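Local coordinates for periplasmic protein (Legionella pneumophila subsp. pneumophila, PDB 4FGQ), which probably acts as a calcium-dependent cysteine protease of the periplasm, with a transglutaminase-like fold of the papain-related clan CA, at residues Asp85-Ala90 with Ile109-Ser114; Ile92-Leu97 with Gly183-Leu188. All blocks are in the same frame, centred on the assembly; numbering follows the deposited sequence. Where two conformers were deposited one is given.

Contact 1: Asp85-Ala90 with Ile109-Ser114; sequences DCEDFA and ITYAAS
The first turn of helix 86-100, which carries calcium ligands of this protease, packs on sheet strand 107-114 through two pairs: A90 with I109 and E87 with Y111. A helix laid against an antiparallel sheet is the core of the papain-like fold of clan CA. C86 opens the helix and touches H121 on the adjacent strand 119-126. This is consistent with the Cys-His pair of such peptidases. D85, E87 and D88 bind calcium in a structure of this protein, but the metal is absent from this model.

The apolar pair makes up most of the buried surface. A90 CB lies 4.0 Å from I109 CG2. Both residues direct CB toward the other segment. The I109 side chain also reaches I91 of the same helix.

E87 and Y111 run side by side. The E87 chain leaves with CG anti to the carbonyl carbon (chi1 -53°) and then stays extended. Its OE2 thus comes to 4.2 Å from Y111 CE1, near the ring plane and at the ring edge. The carboxylate and ring planes are 46° apart. OE2 also has a weak hydrogen bond with S68 OG, and the Y111 ring stacks on Y157.

D85 and D88 close the helix start as a capping box. D85 N donates to D88 OD2 over 2.9 Å, meeting that oxygen from above the carboxylate plane. D85 OD1 also accepts a weak bond from E87 N. D85 OD1 and D88 OD2, two acceptors, lie 3.2 Å apart; a bound calcium would probably ease their repulsion. D88 N returns the bond to D85 OD1 at 3.0 Å, nearly along the C-O axis.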
ATOM      1  N   ASP A  85       5.512   2.030   8.505  1.00 15.88           N
ATOM      2  CA  ASP A  85       5.625   3.429   8.100  1.00 13.41           C
ATOM      3  C   ASP A  85       4.778   3.727   6.866  1.00 12.69           C
ATOM      4  O   ASP A  85       4.064   2.850   6.382  1.00 14.63           O
ATOM      5  CB  ASP A  85       7.095   3.857   7.920  1.00 14.16           C
ATOM      6  CG  ASP A  85       7.820   3.083   6.824  1.00 22.97           C
ATOM      7  OD1 ASP A  85       7.173   2.646   5.856  1.00 22.70           O
ATOM      8  OD2 ASP A  85       9.058   2.933   6.918  1.00 27.82           O
ATOM      9  N   CYS A  86       4.846   4.954   6.359  1.00 14.10           N
ATOM     10  CA  CYS A  86       3.971   5.353   5.256  1.00 13.44           C
ATOM     11  C   CYS A  86       4.159   4.472   4.023  1.00 12.01           C
ATOM     12  O   CYS A  86       3.205   4.195   3.283  1.00 12.45           O
ATOM     13  CB  CYS A  86       4.202   6.819   4.896  1.00 15.44           C
ATOM     14  SG  CYS A  86       5.910   7.196   4.396  1.00 17.31           S
ATOM     15  N   GLU A  87       5.388   4.019   3.815  1.00 14.12           N
ATOM     16  CA  GLU A  87       5.699   3.177   2.670  1.00 16.61           C
ATOM     17  C   GLU A  87       5.027   1.817   2.865  1.00 13.78           C
ATOM     18  O   GLU A  87       4.422   1.258   1.936  1.00 15.12           O
ATOM     19  CB  GLU A  87       7.223   3.064   2.501  1.00 18.41           C
ATOM     20  CG  GLU A  87       7.920   4.439   2.448  1.00 20.20           C
ATOM     21  CD  GLU A  87       9.438   4.357   2.367  1.00 27.36           C
ATOM     22  OE1 GLU A  87      10.020   3.325   2.775  1.00 27.26           O
ATOM     23  OE2 GLU A  87      10.058   5.336   1.894  1.00 33.06           O
ATOM     24  N   ASP A  88       5.100   1.298   4.087  1.00 14.49           N
ATOM     25  CA  ASP A  88       4.481   0.011   4.400  1.00 14.23           C
ATOM     26  C   ASP A  88       2.959   0.037   4.245  1.00 13.23           C
ATOM     27  O   ASP A  88       2.368  -0.937   3.778  1.00 13.07           O
ATOM     28  CB  ASP A  88       4.856  -0.453   5.811  1.00 12.09           C
ATOM     29  CG  ASP A  88       6.363  -0.444   6.059  1.00 14.91           C
ATOM     30  OD1 ASP A  88       7.157  -0.705   5.123  1.00 15.33           O
ATOM     31  OD2 ASP A  88       6.772  -0.177   7.208  1.00 15.87           O
ATOM     32  N   PHE A  89       2.324   1.147   4.628  1.00 11.46           N
ATOM     33  CA  PHE A  89       0.874   1.294   4.435  1.00 11.58           C
ATOM     34  C   PHE A  89       0.531   1.242   2.951  1.00 11.67           C
ATOM     35  O   PHE A  89      -0.433   0.583   2.539  1.00 11.98           O
ATOM     36  CB  PHE A  89       0.374   2.637   4.987  1.00 12.93           C
ATOM     37  CG  PHE A  89       0.052   2.633   6.465  1.00 12.86           C
ATOM     38  CD1 PHE A  89       1.057   2.497   7.417  1.00 11.90           C
ATOM     39  CD2 PHE A  89      -1.250   2.842   6.902  1.00 15.02           C
ATOM     40  CE1 PHE A  89       0.769   2.521   8.770  1.00 12.78           C
ATOM     41  CE2 PHE A  89      -1.544   2.880   8.264  1.00 11.80           C
ATOM     42  CZ  PHE A  89      -0.530   2.704   9.199  1.00 13.15           C
ATOM     43  N   ALA A  90       1.313   1.944   2.138  1.00 10.51           N
ATOM     44  CA  ALA A  90       1.031   1.988   0.704  1.00  9.31           C
ATOM     45  C   ALA A  90       1.206   0.613   0.060  1.00 11.01           C
ATOM     46  O   ALA A  90       0.431   0.221  -0.820  1.00 13.10           O
ATOM     47  CB  ALA A  90       1.917   3.024   0.015  1.00 12.52           C
ATOM     48  N   ILE A 109       2.441   2.654  -6.474  1.00 12.28           N
ATOM     49  CA  ILE A 109       2.941   3.127  -5.199  1.00 11.61           C
ATOM     50  C   ILE A 109       3.838   4.322  -5.503  1.00 12.41           C
ATOM     51  O   ILE A 109       4.730   4.236  -6.356  1.00 13.20           O
ATOM     52  CB  ILE A 109       3.730   2.024  -4.485  1.00 13.03           C
ATOM     53  CG1 ILE A 109       2.833   0.795  -4.253  1.00 13.28           C
ATOM     54  CG2 ILE A 109       4.310   2.544  -3.169  1.00 12.68           C
ATOM     55  CD1 ILE A 109       3.616  -0.492  -3.898  1.00 13.04           C
ATOM     56  N   THR A 110       3.610   5.447  -4.823  1.00 11.12           N
ATOM     57  CA  THR A 110       4.238   6.704  -5.230  1.00 10.31           C
ATOM     58  C   THR A 110       5.076   7.321  -4.127  1.00 12.17           C
ATOM     59  O   THR A 110       4.573   7.589  -3.040  1.00 11.56           O
ATOM     60  CB  THR A 110       3.180   7.741  -5.639  1.00 12.94           C
ATOM     61  OG1 THR A 110       2.406   7.215  -6.722  1.00 13.53           O
ATOM     62  CG2 THR A 110       3.835   9.044  -6.099  1.00 15.36           C
ATOM     63  N   TYR A 111       6.338   7.576  -4.440  1.00 11.94           N
ATOM     64  CA  TYR A 111       7.253   8.248  -3.524  1.00 10.63           C
ATOM     65  C   TYR A 111       7.209   9.726  -3.874  1.00 11.97           C
ATOM     66  O   TYR A 111       7.503  10.118  -5.011  1.00 12.95           O
ATOM     67  CB  TYR A 111       8.644   7.675  -3.734  1.00 12.21           C
ATOM     68  CG  TYR A 111       9.771   8.233  -2.884  1.00 13.49           C
ATOM     69  CD1 TYR A 111      10.242   7.532  -1.791  1.00 19.16           C
ATOM     70  CD2 TYR A 111      10.415   9.404  -3.235  1.00 15.31           C
ATOM     71  CE1 TYR A 111      11.303   8.009  -1.040  1.00 16.11           C
ATOM     72  CE2 TYR A 111      11.470   9.885  -2.494  1.00 16.02           C
ATOM     73  CZ  TYR A 111      11.905   9.185  -1.397  1.00 15.14           C
ATOM     74  OH  TYR A 111      12.966   9.664  -0.655  1.00 17.71           O
ATOM     75  N   ALA A 112       6.829  10.545  -2.900  1.00 12.62           N
ATOM     76  CA  ALA A 112       6.643  11.967  -3.133  1.00 12.33           C
ATOM     77  C   ALA A 112       7.410  12.784  -2.099  1.00 14.70           C
ATOM     78  O   ALA A 112       7.680  12.316  -0.995  1.00 15.48           O
ATOM     79  CB  ALA A 112       5.155  12.320  -3.092  1.00 13.77           C
ATOM     80  N   ALA A 113       7.761  14.007  -2.464  1.00 11.96           N
ATOM     81  CA  ALA A 113       8.276  14.953  -1.484  1.00 11.47           C
ATOM     82  C   ALA A 113       7.055  15.611  -0.832  1.00 13.97           C
ATOM     83  O   ALA A 113       6.167  16.099  -1.536  1.00 15.90           O
ATOM     84  CB  ALA A 113       9.132  16.000  -2.171  1.00 13.56           C
ATOM     85  N   SER A 114       6.972  15.610   0.496  1.00 12.47           N
ATOM     86  CA  SER A 114       5.925  16.392   1.151  1.00 14.51           C
ATOM     87  C   SER A 114       6.447  17.802   1.360  1.00 14.20           C
ATOM     88  O   SER A 114       7.424  18.018   2.093  1.00 16.89           O
ATOM     89  CB  SER A 114       5.498  15.784   2.488  1.00 20.61           C
ATOM     90  OG  SER A 114       4.706  16.727   3.190  1.00 19.34           O
TER

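Contact 2: Ile92-Leu97 with Gly183-Leu188; sequences IKYFTL and GKWDAL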
ATOM      1  N   ILE A  92       0.888  -2.520   1.506  1.00 11.93           N
ATOM      2  CA  ILE A  92      -0.179  -3.469   1.802  1.00 10.48           C
ATOM      3  C   ILE A  92      -1.496  -3.066   1.131  1.00 11.78           C
ATOM      4  O   ILE A  92      -2.259  -3.930   0.687  1.00 11.15           O
ATOM      5  CB  ILE A  92      -0.328  -3.785   3.322  1.00 14.41           C
ATOM      6  CG1 ILE A  92      -1.336  -4.922   3.520  1.00 14.10           C
ATOM      7  CG2 ILE A  92      -0.742  -2.549   4.106  1.00 12.06           C
ATOM      8  CD1 ILE A  92      -1.202  -5.644   4.857  1.00 12.38           C
ATOM      9  N   LYS A  93      -1.753  -1.764   1.019  1.00 10.89           N
ATOM     10  CA  LYS A  93      -2.938  -1.313   0.293  1.00 10.47           C
ATOM     11  C   LYS A  93      -2.875  -1.759  -1.162  1.00 13.07           C
ATOM     12  O   LYS A  93      -3.880  -2.210  -1.723  1.00 11.00           O
ATOM     13  CB  LYS A  93      -3.081   0.206   0.372  1.00 13.18           C
ATOM     14  CG  LYS A  93      -3.546   0.711   1.738  1.00 12.09           C
ATOM     15  CD  LYS A  93      -3.549   2.235   1.765  1.00 11.88           C
ATOM     16  CE  LYS A  93      -3.728   2.771   3.192  1.00 11.31           C
ATOM     17  NZ  LYS A  93      -3.697   4.273   3.183  1.00 10.94           N
ATOM     18  N   TYR A  94      -1.698  -1.613  -1.765  1.00 11.39           N
ATOM     19  CA  TYR A  94      -1.481  -2.015  -3.150  1.00 11.98           C
ATOM     20  C   TYR A  94      -1.782  -3.503  -3.341  1.00 11.08           C
ATOM     21  O   TYR A  94      -2.609  -3.873  -4.174  1.00 11.70           O
ATOM     22  CB  TYR A  94      -0.048  -1.691  -3.600  1.00 12.09           C
ATOM     23  CG  TYR A  94       0.341  -2.393  -4.890  1.00 12.04           C
ATOM     24  CD1 TYR A  94      -0.108  -1.931  -6.123  1.00 12.33           C
ATOM     25  CD2 TYR A  94       1.130  -3.537  -4.865  1.00 15.84           C
ATOM     26  CE1 TYR A  94       0.250  -2.595  -7.317  1.00 13.62           C
ATOM     27  CE2 TYR A  94       1.475  -4.204  -6.026  1.00 16.82           C
ATOM     28  CZ  TYR A  94       1.033  -3.733  -7.247  1.00 15.70           C
ATOM     29  OH  TYR A  94       1.392  -4.412  -8.389  1.00 16.54           O
ATOM     30  N   PHE A  95      -1.123  -4.363  -2.573  1.00 12.75           N
ATOM     31  CA  PHE A  95      -1.313  -5.801  -2.771  1.00 14.13           C
ATOM     32  C   PHE A  95      -2.747  -6.232  -2.488  1.00 13.66           C
ATOM     33  O   PHE A  95      -3.288  -7.123  -3.152  1.00 13.36           O
ATOM     34  CB  PHE A  95      -0.306  -6.615  -1.949  1.00 14.53           C
ATOM     35  CG  PHE A  95       1.046  -6.694  -2.587  1.00 14.08           C
ATOM     36  CD1 PHE A  95       1.224  -7.412  -3.766  1.00 17.20           C
ATOM     37  CD2 PHE A  95       2.136  -6.038  -2.028  1.00 14.15           C
ATOM     38  CE1 PHE A  95       2.472  -7.492  -4.376  1.00 15.03           C
ATOM     39  CE2 PHE A  95       3.390  -6.109  -2.629  1.00 15.96           C
ATOM     40  CZ  PHE A  95       3.560  -6.835  -3.806  1.00 15.66           C
ATOM     41  N   THR A  96      -3.381  -5.578  -1.530  1.00 11.23           N
ATOM     42  CA  THR A  96      -4.740  -5.949  -1.163  1.00 10.91           C
ATOM     43  C   THR A  96      -5.712  -5.549  -2.271  1.00 14.51           C
ATOM     44  O   THR A  96      -6.611  -6.312  -2.618  1.00 12.89           O
ATOM     45  CB  THR A  96      -5.144  -5.307   0.165  1.00 11.15           C
ATOM     46  OG1 THR A  96      -4.249  -5.760   1.185  1.00 12.95           O
ATOM     47  CG2 THR A  96      -6.563  -5.710   0.556  1.00 11.84           C
ATOM     48  N   LEU A  97      -5.506  -4.365  -2.851  1.00 10.74           N
ATOM     49  CA  LEU A  97      -6.353  -3.924  -3.966  1.00 12.67           C
ATOM     50  C   LEU A  97      -6.201  -4.825  -5.186  1.00 14.12           C
ATOM     51  O   LEU A  97      -7.188  -5.124  -5.860  1.00 12.81           O
ATOM     52  CB  LEU A  97      -6.094  -2.453  -4.308  1.00 12.14           C
ATOM     53  CG  LEU A  97      -6.812  -1.537  -3.299  1.00 11.90           C
ATOM     54  CD1 LEU A  97      -6.177  -0.148  -3.292  1.00 11.19           C
ATOM     55  CD2 LEU A  97      -8.323  -1.440  -3.632  1.00 10.00           C
ATOM     56  N   GLY A 183      15.963  -2.179  -5.314  1.00 37.83           N
ATOM     57  CA  GLY A 183      16.459  -3.324  -4.562  1.00 39.00           C
ATOM     58  C   GLY A 183      15.573  -3.854  -3.447  1.00 34.84           C
ATOM     59  O   GLY A 183      15.382  -5.069  -3.335  1.00 38.11           O
ATOM     60  N   LYS A 184      15.037  -2.957  -2.623  1.00 31.96           N
ATOM     61  CA  LYS A 184      14.212  -3.359  -1.487  1.00 31.12           C
ATOM     62  C   LYS A 184      12.906  -3.959  -1.947  1.00 29.42           C
ATOM     63  O   LYS A 184      12.337  -4.811  -1.271  1.00 28.46           O
ATOM     64  CB  LYS A 184      13.880  -2.159  -0.607  1.00 33.69           C
ATOM     65  CG  LYS A 184      15.064  -1.493   0.030  1.00 41.07           C
ATOM     66  CD  LYS A 184      14.674  -0.088   0.427  1.00 40.44           C
ATOM     67  CE  LYS A 184      15.782   0.557   1.194  1.00 40.65           C
ATOM     68  NZ  LYS A 184      15.424   1.933   1.639  1.00 38.79           N
ATOM     69  N   TRP A 185      12.425  -3.473  -3.085  1.00 28.32           N
ATOM     70  CA  TRP A 185      11.158  -3.904  -3.654  1.00 25.04           C
ATOM     71  C   TRP A 185      11.336  -5.291  -4.249  1.00 25.59           C
ATOM     72  O   TRP A 185      10.504  -6.172  -4.051  1.00 28.84           O
ATOM     73  CB  TRP A 185      10.715  -2.896  -4.719  1.00 23.65           C
ATOM     74  CG  TRP A 185       9.408  -3.188  -5.409  1.00 23.49           C
ATOM     75  CD1 TRP A 185       9.214  -3.332  -6.747  1.00 26.61           C
ATOM     76  CD2 TRP A 185       8.114  -3.336  -4.799  1.00 21.71           C
ATOM     77  NE1 TRP A 185       7.885  -3.571  -7.016  1.00 25.03           N
ATOM     78  CE2 TRP A 185       7.189  -3.583  -5.836  1.00 24.59           C
ATOM     79  CE3 TRP A 185       7.654  -3.297  -3.481  1.00 25.00           C
ATOM     80  CZ2 TRP A 185       5.826  -3.780  -5.595  1.00 24.35           C
ATOM     81  CZ3 TRP A 185       6.303  -3.496  -3.240  1.00 20.79           C
ATOM     82  CH2 TRP A 185       5.404  -3.733  -4.293  1.00 20.93           C
ATOM     83  N   ASP A 186      12.429  -5.477  -4.982  1.00 27.48           N
ATOM     84  CA  ASP A 186      12.777  -6.788  -5.515  1.00 29.97           C
ATOM     85  C   ASP A 186      12.867  -7.810  -4.382  1.00 32.91           C
ATOM     86  O   ASP A 186      12.259  -8.879  -4.444  1.00 36.17           O
ATOM     87  CB  ASP A 186      14.110  -6.708  -6.260  1.00 38.84           C
ATOM     88  CG  ASP A 186      14.493  -8.016  -6.920  1.00 53.29           C
ATOM     89  OD1 ASP A 186      13.677  -8.567  -7.692  1.00 56.00           O
ATOM     90  OD2 ASP A 186      15.619  -8.495  -6.663  1.00 61.57           O
ATOM     91  N   ALA A 187      13.619  -7.465  -3.341  1.00 35.45           N
ATOM     92  CA  ALA A 187      13.772  -8.327  -2.172  1.00 36.26           C
ATOM     93  C   ALA A 187      12.444  -8.549  -1.451  1.00 33.24           C
ATOM     94  O   ALA A 187      12.181  -9.636  -0.934  1.00 29.99           O
ATOM     95  CB  ALA A 187      14.801  -7.741  -1.218  1.00 34.49           C
ATOM     96  N   LEU A 188      11.617  -7.509  -1.408  1.00 26.70           N
ATOM     97  CA  LEU A 188      10.317  -7.613  -0.754  0.90 24.81           C
ATOM     98  C   LEU A 188       9.449  -8.647  -1.465  1.00 26.96           C
ATOM     99  O   LEU A 188       8.847  -9.507  -0.812  1.00 24.73           O
ATOM    100  CB  LEU A 188       9.600  -6.250  -0.689  0.90 21.66           C
ATOM    101  CG  LEU A 188       8.256  -6.130   0.051  0.90 20.58           C
ATOM    102  CD1 LEU A 188       8.020  -4.695   0.483  0.90 19.71           C
ATOM    103  CD2 LEU A 188       7.086  -6.572  -0.802  0.90 21.12           C
TER
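F95 and W185 meet rim to rim where helix 86-100 faces helix 183-192. The segment axes come no nearer than 14.5 Å and make an angle of 46°, so large side chains span the gap.

The aromatic contacts come first. F95 CE2 sits 3.5 Å from W185 CH2. The two side chains come from opposite directions, and their ring planes differ by 28°. Neither ring covers the face of the other. W185 has CG anti to its backbone N (chi1 -180°), and the turn about chi2 then brings its six-membered ring foremost toward F95. Y94 CD2 approaches the edge of that ring, 4.3 Å from W185 CH2. Y94 CD2 also lies 3.8 Å above the plane of the F95 ring, over its centre. F159 meets W185 edge-to-face.

The aliphatic share is minor. L188 CD2 is near F95 CE2, but L188 has two conformers, so this touch is doubtful.

The polar ends make their hydrogen bonds away from the interface. W185 NE1 donates to N160 O. Y94 OH is hydrogen-bonded to S104 OG and A161 N.

The junction itself is therefore held by van der Waals packing of buried rings, while hydrogen bonds to neighbouring loops fix the polar ends of Y94 and W185.

How the contacts relate
From the N terminus, the chain passes four helices and two short strands before it enters helix 86-100, whose start belongs to contact 1 and whose middle belongs to contact 2. It leaves the helix, and strand 107-114 comes back onto the first turn. Contact 1 thus closes a short loop of 18 residues. The rest of the sheet follows before helix 183-192 returns to segment 92-97, so contact 2 closes a loop of 85 residues. The segments alternate, and the two contacts cross. They also touch: I109 CD1 is 3.7 Å from W185 CH2, and I109 CG1 packs on Y94 CB. Together they join the sheet and the C-terminal helix to one central helix.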